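Local structure of 2-hydroxyhepta-2,4-diene-1,7-dioate isomerase (Mycobacterium marinum, 3QDF) at residues I126-P131 / D230-G235; Y147-D152 / E254-L259. The protein is a zinc-binding member of the fumarylacetoacetate hydrolase family, probably an isomerase of the homoprotocatechuate degradative pathway and possibly an acetylpyruvate hydrolase. One frame throughout, in Å; residues are numbered along the deposited sequence.

Contact 1. Residues I126-P131 / D230-G235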
ATOM      1  N   ILE A 126      -4.947   2.886  -2.891  1.00 18.34           N
ATOM      2  CA  ILE A 126      -5.299   3.252  -4.256  1.00 18.22           C
ATOM      3  C   ILE A 126      -4.031   3.652  -4.984  1.00 18.38           C
ATOM      4  O   ILE A 126      -3.217   4.406  -4.437  1.00 18.21           O
ATOM      5  CB  ILE A 126      -6.218   4.479  -4.273  1.00 18.88           C
ATOM      6  CG1 ILE A 126      -7.476   4.233  -3.437  1.00 18.30           C
ATOM      7  CG2 ILE A 126      -6.595   4.874  -5.721  1.00 18.61           C
ATOM      8  CD1 ILE A 126      -8.232   5.538  -3.069  1.00 15.59           C
ATOM      9  N   VAL A 127      -3.845   3.148  -6.206  1.00 17.65           N
ATOM     10  CA  VAL A 127      -2.778   3.664  -7.063  1.00 17.08           C
ATOM     11  C   VAL A 127      -3.401   4.421  -8.236  1.00 17.65           C
ATOM     12  O   VAL A 127      -4.255   3.874  -8.962  1.00 17.81           O
ATOM     13  CB  VAL A 127      -1.841   2.536  -7.555  1.00 17.49           C
ATOM     14  CG1 VAL A 127      -0.694   3.127  -8.352  1.00 16.58           C
ATOM     15  CG2 VAL A 127      -1.298   1.765  -6.335  1.00 16.21           C
ATOM     16  N   ILE A 128      -3.000   5.683  -8.371  1.00 17.28           N
ATOM     17  CA  ILE A 128      -3.486   6.591  -9.406  1.00 17.61           C
ATOM     18  C   ILE A 128      -2.782   6.228 -10.708  1.00 18.53           C
ATOM     19  O   ILE A 128      -1.570   5.952 -10.718  1.00 17.74           O
ATOM     20  CB  ILE A 128      -3.217   8.075  -9.005  1.00 17.45           C
ATOM     21  CG1 ILE A 128      -4.028   8.461  -7.748  1.00 16.80           C
ATOM     22  CG2 ILE A 128      -3.482   9.054 -10.184  1.00 16.85           C
ATOM     23  CD1 ILE A 128      -5.537   8.228  -7.901  1.00 19.30           C
ATOM     24  N   GLY A 129      -3.551   6.189 -11.792  1.00 19.60           N
ATOM     25  CA  GLY A 129      -3.033   5.717 -13.066  1.00 20.57           C
ATOM     26  C   GLY A 129      -2.765   6.788 -14.103  1.00 22.14           C
ATOM     27  O   GLY A 129      -2.138   6.511 -15.134  1.00 22.34           O
ATOM     28  N   ARG A 130      -3.237   8.010 -13.855  1.00 22.69           N
ATOM     29  CA  ARG A 130      -2.983   9.112 -14.786  1.00 24.78           C
ATOM     30  C   ARG A 130      -3.074  10.469 -14.100  1.00 24.25           C
ATOM     31  O   ARG A 130      -3.668  10.568 -13.026  1.00 23.74           O
ATOM     32  CB  ARG A 130      -3.925   9.050 -15.997  1.00 26.53           C
ATOM     33  CG  ARG A 130      -5.396   9.125 -15.646  1.00 29.49           C
ATOM     34  CD  ARG A 130      -6.239   8.899 -16.890  1.00 37.62           C
ATOM     35  NE  ARG A 130      -7.549   9.538 -16.761  1.00 43.89           N
ATOM     36  CZ  ARG A 130      -8.548   9.410 -17.637  1.00 46.96           C
ATOM     37  NH1 ARG A 130      -8.407   8.660 -18.726  1.00 47.96           N
ATOM     38  NH2 ARG A 130      -9.695  10.026 -17.414  1.00 47.41           N
ATOM     39  N   PRO A 131      -2.489  11.518 -14.718  1.00 24.33           N
ATOM     40  CA  PRO A 131      -2.535  12.823 -14.052  1.00 23.97           C
ATOM     41  C   PRO A 131      -3.983  13.245 -13.890  1.00 24.31           C
ATOM     42  O   PRO A 131      -4.779  13.033 -14.801  1.00 25.47           O
ATOM     43  CB  PRO A 131      -1.770  13.760 -15.014  1.00 24.34           C
ATOM     44  CG  PRO A 131      -1.125  12.892 -16.039  1.00 24.72           C
ATOM     45  CD  PRO A 131      -1.916  11.607 -16.084  1.00 24.54           C
ATOM     46  N   ASP A 230       1.006   7.823  -7.889  1.00 16.94           N
ATOM     47  CA  ASP A 230       0.666   8.295  -6.540  1.00 16.33           C
ATOM     48  C   ASP A 230      -0.129   7.261  -5.750  1.00 16.29           C
ATOM     49  O   ASP A 230      -0.990   6.588  -6.285  1.00 16.41           O
ATOM     50  CB  ASP A 230      -0.057   9.646  -6.537  1.00 15.96           C
ATOM     51  CG  ASP A 230       0.895  10.827  -6.795  1.00 15.49           C
ATOM     52  OD1 ASP A 230       2.137  10.629  -6.812  1.00 13.46           O
ATOM     53  OD2 ASP A 230       0.402  11.963  -6.995  1.00 17.64           O
ATOM     54  N   LEU A 231       0.190   7.135  -4.468  1.00 16.09           N
ATOM     55  CA  LEU A 231      -0.497   6.212  -3.599  1.00 16.51           C
ATOM     56  C   LEU A 231      -1.431   6.960  -2.691  1.00 16.79           C
ATOM     57  O   LEU A 231      -1.101   8.050  -2.213  1.00 16.26           O
ATOM     58  CB  LEU A 231       0.530   5.514  -2.731  1.00 18.07           C
ATOM     59  CG  LEU A 231       1.122   4.250  -3.320  1.00 21.58           C
ATOM     60  CD1 LEU A 231       2.506   4.029  -2.667  1.00 24.39           C
ATOM     61  CD2 LEU A 231       0.137   3.091  -3.017  1.00 24.85           C
ATOM     62  N   ILE A 232      -2.610   6.385  -2.466  1.00 17.05           N
ATOM     63  CA  ILE A 232      -3.524   6.894  -1.471  1.00 17.29           C
ATOM     64  C   ILE A 232      -3.846   5.779  -0.468  1.00 18.05           C
ATOM     65  O   ILE A 232      -4.417   4.741  -0.844  1.00 19.21           O
ATOM     66  CB  ILE A 232      -4.845   7.419  -2.090  1.00 17.15           C
ATOM     67  CG1 ILE A 232      -4.581   8.595  -3.059  1.00 16.34           C
ATOM     68  CG2 ILE A 232      -5.804   7.846  -0.968  1.00 17.73           C
ATOM     69  CD1 ILE A 232      -5.779   8.957  -3.929  1.00 15.22           C
ATOM     70  N   LEU A 233      -3.486   5.992   0.801  1.00 18.28           N
ATOM     71  CA  LEU A 233      -3.867   5.064   1.882  1.00 18.00           C
ATOM     72  C   LEU A 233      -5.211   5.483   2.467  1.00 17.98           C
ATOM     73  O   LEU A 233      -5.357   6.610   2.963  1.00 18.90           O
ATOM     74  CB  LEU A 233      -2.800   5.020   2.969  1.00 16.97           C
ATOM     75  CG  LEU A 233      -1.340   4.712   2.601  1.00 18.64           C
ATOM     76  CD1 LEU A 233      -0.535   4.531   3.922  1.00 16.68           C
ATOM     77  CD2 LEU A 233      -1.218   3.483   1.689  1.00 19.24           C
ATOM     78  N   THR A 234      -6.168   4.566   2.460  1.00 17.71           N
ATOM     79  CA  THR A 234      -7.574   4.911   2.689  1.00 17.46           C
ATOM     80  C   THR A 234      -8.074   4.765   4.135  1.00 18.89           C
ATOM     81  O   THR A 234      -9.283   4.864   4.393  1.00 19.58           O
ATOM     82  CB  THR A 234      -8.486   4.130   1.753  1.00 18.12           C
ATOM     83  OG1 THR A 234      -8.450   2.739   2.093  1.00 18.36           O
ATOM     84  CG2 THR A 234      -8.045   4.317   0.284  1.00 16.26           C
ATOM     85  N   GLY A 235      -7.147   4.553   5.069  1.00 19.01           N
ATOM     86  CA  GLY A 235      -7.488   4.507   6.500  1.00 19.87           C
ATOM     87  C   GLY A 235      -7.437   3.073   6.983  1.00 20.67           C
ATOM     88  O   GLY A 235      -7.409   2.145   6.175  1.00 20.20           O
TER
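Ile126 and Ile232 face each other as a hydrogen-bonded pair in an antiparallel beta pairing of strands 118-128 and 231-233, part of the FAH-family C-terminal fold. Their side chains run alongside each other in the same sense, CB to CB 3.9 Å. The backbone binds in both directions here: Ile126 N donates to Ile232 O at 2.8 Å, and Ile232 N returns a bond to Ile126 O. Ile128 N adds a third, nearly straight bond to Asp230 O (N-H...O 174°). On the face carrying the isoleucines, Ile128 crosses Ile232 at a slant, methyl to methyl, CD1 to CD1 4.0 Å; helix 213-223 covers Ile232 through Ile216 and Ile220. On the other face Val127 and Leu231 form the non-hydrogen-bonded pair, also flank to flank, with Val127 CG2 against Leu231 CD2. The carboxylate of Asp230 turns to Ser65 and Lys66. Past the strand end Thr234 comes across Ile126 at about a right angle. Its chi1 of 67° puts OG1 in the space flanked by N and C, from where it bonds to Leu124 O, and leaves CG2 to meet Ile126 CD1 at 3.6 Å.

Contact 2. Residues Y147-D152 / E254-L259. With ZN (zinc ion), chain B; EDO (1,2-ethanediol), chain E.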
ATOM      1  N   TYR A 147      -5.457  -1.422  -7.133  1.00 17.78           N
ATOM      2  CA  TYR A 147      -5.419  -1.429  -5.671  1.00 17.49           C
ATOM      3  C   TYR A 147      -4.295  -2.284  -5.159  1.00 16.46           C
ATOM      4  O   TYR A 147      -3.965  -3.310  -5.747  1.00 16.65           O
ATOM      5  CB  TYR A 147      -6.777  -1.864  -5.081  1.00 17.54           C
ATOM      6  CG  TYR A 147      -7.877  -0.967  -5.606  1.00 18.97           C
ATOM      7  CD1 TYR A 147      -8.139   0.272  -4.997  1.00 18.81           C
ATOM      8  CD2 TYR A 147      -8.582  -1.305  -6.764  1.00 19.11           C
ATOM      9  CE1 TYR A 147      -9.118   1.132  -5.512  1.00 18.82           C
ATOM     10  CE2 TYR A 147      -9.565  -0.445  -7.301  1.00 20.49           C
ATOM     11  CZ  TYR A 147      -9.820   0.766  -6.655  1.00 19.78           C
ATOM     12  OH  TYR A 147     -10.783   1.602  -7.140  1.00 21.60           O
ATOM     13  N   THR A 148      -3.725  -1.853  -4.051  1.00 16.20           N
ATOM     14  CA  THR A 148      -2.678  -2.616  -3.397  1.00 16.68           C
ATOM     15  C   THR A 148      -2.852  -2.478  -1.903  1.00 17.23           C
ATOM     16  O   THR A 148      -3.938  -2.060  -1.425  1.00 17.85           O
ATOM     17  CB  THR A 148      -1.274  -2.188  -3.901  1.00 16.73           C
ATOM     18  OG1 THR A 148      -0.273  -3.118  -3.447  1.00 17.91           O
ATOM     19  CG2 THR A 148      -0.925  -0.732  -3.460  1.00 14.82           C
ATOM     20  N   ILE A 149      -1.826  -2.856  -1.149  1.00 17.47           N
ATOM     21  CA  ILE A 149      -1.918  -2.834   0.310  1.00 17.66           C
ATOM     22  C   ILE A 149      -0.884  -1.888   0.845  1.00 17.85           C
ATOM     23  O   ILE A 149       0.227  -1.816   0.315  1.00 17.89           O
ATOM     24  CB  ILE A 149      -1.716  -4.247   0.943  1.00 18.65           C
ATOM     25  CG1 ILE A 149      -2.635  -5.278   0.260  1.00 20.06           C
ATOM     26  CG2 ILE A 149      -1.996  -4.205   2.465  1.00 17.57           C
ATOM     27  CD1 ILE A 149      -2.395  -6.733   0.677  1.00 20.67           C
ATOM     28  N   GLY A 150      -1.257  -1.129   1.867  1.00 18.32           N
ATOM     29  CA  GLY A 150      -0.313  -0.301   2.585  1.00 16.96           C
ATOM     30  C   GLY A 150      -0.318  -0.602   4.069  1.00 18.40           C
ATOM     31  O   GLY A 150      -1.334  -1.073   4.632  1.00 19.00           O
ATOM     32  N   ASN A 151       0.835  -0.356   4.700  1.00 18.35           N
ATOM     33  CA  ASN A 151       0.967  -0.395   6.151  1.00 19.33           C
ATOM     34  C   ASN A 151       1.350   1.005   6.618  1.00 19.57           C
ATOM     35  O   ASN A 151       2.520   1.428   6.476  1.00 19.41           O
ATOM     36  CB  ASN A 151       2.037  -1.421   6.590  1.00 19.62           C
ATOM     37  CG  ASN A 151       2.016  -1.699   8.096  1.00 21.15           C
ATOM     38  OD1 ASN A 151       1.452  -0.936   8.869  1.00 22.17           O
ATOM     39  ND2 ASN A 151       2.648  -2.800   8.510  1.00 22.16           N
ATOM     40  N   ASP A 152       0.369   1.729   7.166  1.00 19.02           N
ATOM     41  CA  ASP A 152       0.608   3.098   7.638  1.00 18.37           C
ATOM     42  C   ASP A 152       1.301   3.102   9.012  1.00 18.46           C
ATOM     43  O   ASP A 152       0.680   3.371  10.072  1.00 18.70           O
ATOM     44  CB  ASP A 152      -0.713   3.868   7.687  1.00 18.34           C
ATOM     45  CG  ASP A 152      -0.525   5.321   8.085  1.00 20.36           C
ATOM     46  OD1 ASP A 152       0.623   5.819   8.019  1.00 21.00           O
ATOM     47  OD2 ASP A 152      -1.522   5.968   8.452  1.00 20.61           O
ATOM     48  N   GLU A 254      -8.551  -9.272   0.598  1.00 22.72           N
ATOM     49  CA  GLU A 254      -9.276 -10.114  -0.349  1.00 23.93           C
ATOM     50  C   GLU A 254      -9.196  -9.560  -1.789  1.00 23.52           C
ATOM     51  O   GLU A 254      -9.372  -8.368  -2.012  1.00 22.80           O
ATOM     52  CB  GLU A 254     -10.726 -10.219   0.111  1.00 24.97           C
ATOM     53  CG  GLU A 254     -11.672 -11.019  -0.809  1.00 27.62           C
ATOM     54  CD  GLU A 254     -13.110 -10.961  -0.300  1.00 30.03           C
ATOM     55  OE1 GLU A 254     -13.384 -10.166   0.620  1.00 29.32           O
ATOM     56  OE2 GLU A 254     -13.969 -11.711  -0.806  1.00 33.82           O
ATOM     57  N   GLY A 255      -8.899 -10.434  -2.748  1.00 24.05           N
ATOM     58  CA  GLY A 255      -8.765 -10.050  -4.136  1.00 23.90           C
ATOM     59  C   GLY A 255      -7.426  -9.427  -4.476  1.00 23.64           C
ATOM     60  O   GLY A 255      -7.180  -9.098  -5.629  1.00 23.28           O
ATOM     61  N   ILE A 256      -6.555  -9.254  -3.477  1.00 23.31           N
ATOM     62  CA  ILE A 256      -5.252  -8.617  -3.713  1.00 22.48           C
ATOM     63  C   ILE A 256      -4.121  -9.576  -3.352  1.00 22.62           C
ATOM     64  O   ILE A 256      -3.388 -10.039  -4.226  1.00 22.54           O
ATOM     65  CB  ILE A 256      -5.101  -7.277  -2.931  1.00 21.81           C
ATOM     66  CG1 ILE A 256      -6.286  -6.337  -3.242  1.00 22.98           C
ATOM     67  CG2 ILE A 256      -3.729  -6.629  -3.237  1.00 20.90           C
ATOM     68  CD1 ILE A 256      -6.161  -4.921  -2.714  1.00 20.65           C
ATOM     69  N   GLY A 257      -3.987  -9.866  -2.056  1.00 22.25           N
ATOM     70  CA  GLY A 257      -2.910 -10.716  -1.582  1.00 21.54           C
ATOM     71  C   GLY A 257      -2.514 -10.321  -0.186  1.00 21.20           C
ATOM     72  O   GLY A 257      -3.333  -9.802   0.591  1.00 20.76           O
ATOM     73  N   THR A 258      -1.247 -10.546   0.119  1.00 21.28           N
ATOM     74  CA  THR A 258      -0.739 -10.338   1.452  1.00 21.66           C
ATOM     75  C   THR A 258       0.555  -9.542   1.376  1.00 21.57           C
ATOM     76  O   THR A 258       1.482  -9.907   0.645  1.00 21.01           O
ATOM     77  CB  THR A 258      -0.505 -11.696   2.155  1.00 23.41           C
ATOM     78  OG1 THR A 258      -1.766 -12.371   2.271  1.00 23.91           O
ATOM     79  CG2 THR A 258       0.097 -11.518   3.556  1.00 21.92           C
ATOM     80  N   LEU A 259       0.589  -8.451   2.140  1.00 21.03           N
ATOM     81  CA  LEU A 259       1.790  -7.673   2.341  1.00 20.88           C
ATOM     82  C   LEU A 259       2.407  -8.048   3.690  1.00 21.33           C
ATOM     83  O   LEU A 259       1.767  -7.868   4.721  1.00 20.78           O
ATOM     84  CB  LEU A 259       1.462  -6.168   2.282  1.00 20.05           C
ATOM     85  CG  LEU A 259       2.556  -5.146   2.649  1.00 20.64           C
ATOM     86  CD1 LEU A 259       3.737  -5.215   1.705  1.00 20.21           C
ATOM     87  CD2 LEU A 259       1.976  -3.748   2.596  1.00 21.20           C
TER
HETATM   88 ZN    ZN B 266      -3.552   5.361   8.442  1.00 29.07          ZN
HETATM   89  C1  EDO E 269       2.639 -12.705  -0.875  1.00 39.73           C
HETATM   90  O1  EDO E 269       3.486 -11.890  -1.700  1.00 40.53           O
HETATM   91  C2  EDO E 269       1.487 -13.208  -1.742  1.00 37.67           C
HETATM   92  O2  EDO E 269       0.288 -12.428  -1.581  1.00 32.60           O
HETATM   93  O   HOH W   1      -4.106   6.369   6.479  1.00 18.69           O
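Ile149 carries this contact, reaching from strand 144-155 to both Ile256 and Leu259. Its CB meets Leu259 CB at 3.9 Å, and the two side chains overlap while heading in opposite senses. Leu259 CG is anti to the backbone N (chi1 172°), and the branch beyond it places CD2 over the main chain of Ile149, 3.5 Å from Ile149 O. On the Ile256 side the two isoleucines again run antiparallel to one another, Ile149 CG1 against Ile256 CG2. Ile149 CD1 ends close to Gly257 O, at 3.2 Å. Ile256 extends CD1 to the CB of Tyr147 (3.9 Å) and to the carbonyl of Thr148, while the phenol ring of Tyr147 leads away.

No hydrogen bond joins the segments, whose short strands run 28° from parallel, 7.5 Å apart at closest approach: this is packing between two beta layers. A classic beta bulge, with Ile256 and Gly257 both opposite Ile253, shapes the start of strand 257-265, and Ile256 O is held by Trp180 NE1. Ile149 also touches Ile251 and Ile253 of strand 248-253, which lies beside 257-265 in the partner sheet. Thr258 N bonds to O2 of an ethanediol, probably from the crystallisation liquor. Beyond the packed residues, Asp152 OD2 binds zinc at 2.1 Å beside Glu121 and Glu123, with water 1 a further ligand; Asp152 OD1 pairs with Lys97. With no hydrogen bond to set the register, the fit of aliphatic groups seats 147-151 on the other sheet, while Asp152, next along the chain, carries the metal-binding carboxylate.

Overall arrangement
Contacts 1 and 2, with centres about 13 Å apart, meet through strands 118-128 and 144-155, which succeed each other in the chain and pair antiparallel. Contact 1 pairs strand 118-128 with strand 231-233 edge to edge; contact 2 packs strand 144-155 on strand 257-265 of a different sheet. Between them Val127 CG2 touches Thr148 CG2 at 3.8 Å, and Leu233 CD1 reaches CB of the zinc ligand Asp152, also at 3.8 Å. Both contacts border one metal site: contact 2 supplies Asp152, whereas Thr234 of contact 1 has its side chain about 8 Å from the zinc and Gly235 N bonds to the ligand Glu123. The second zinc, bound by Glu191 and His203, is about 11 Å from Thr258's side chain.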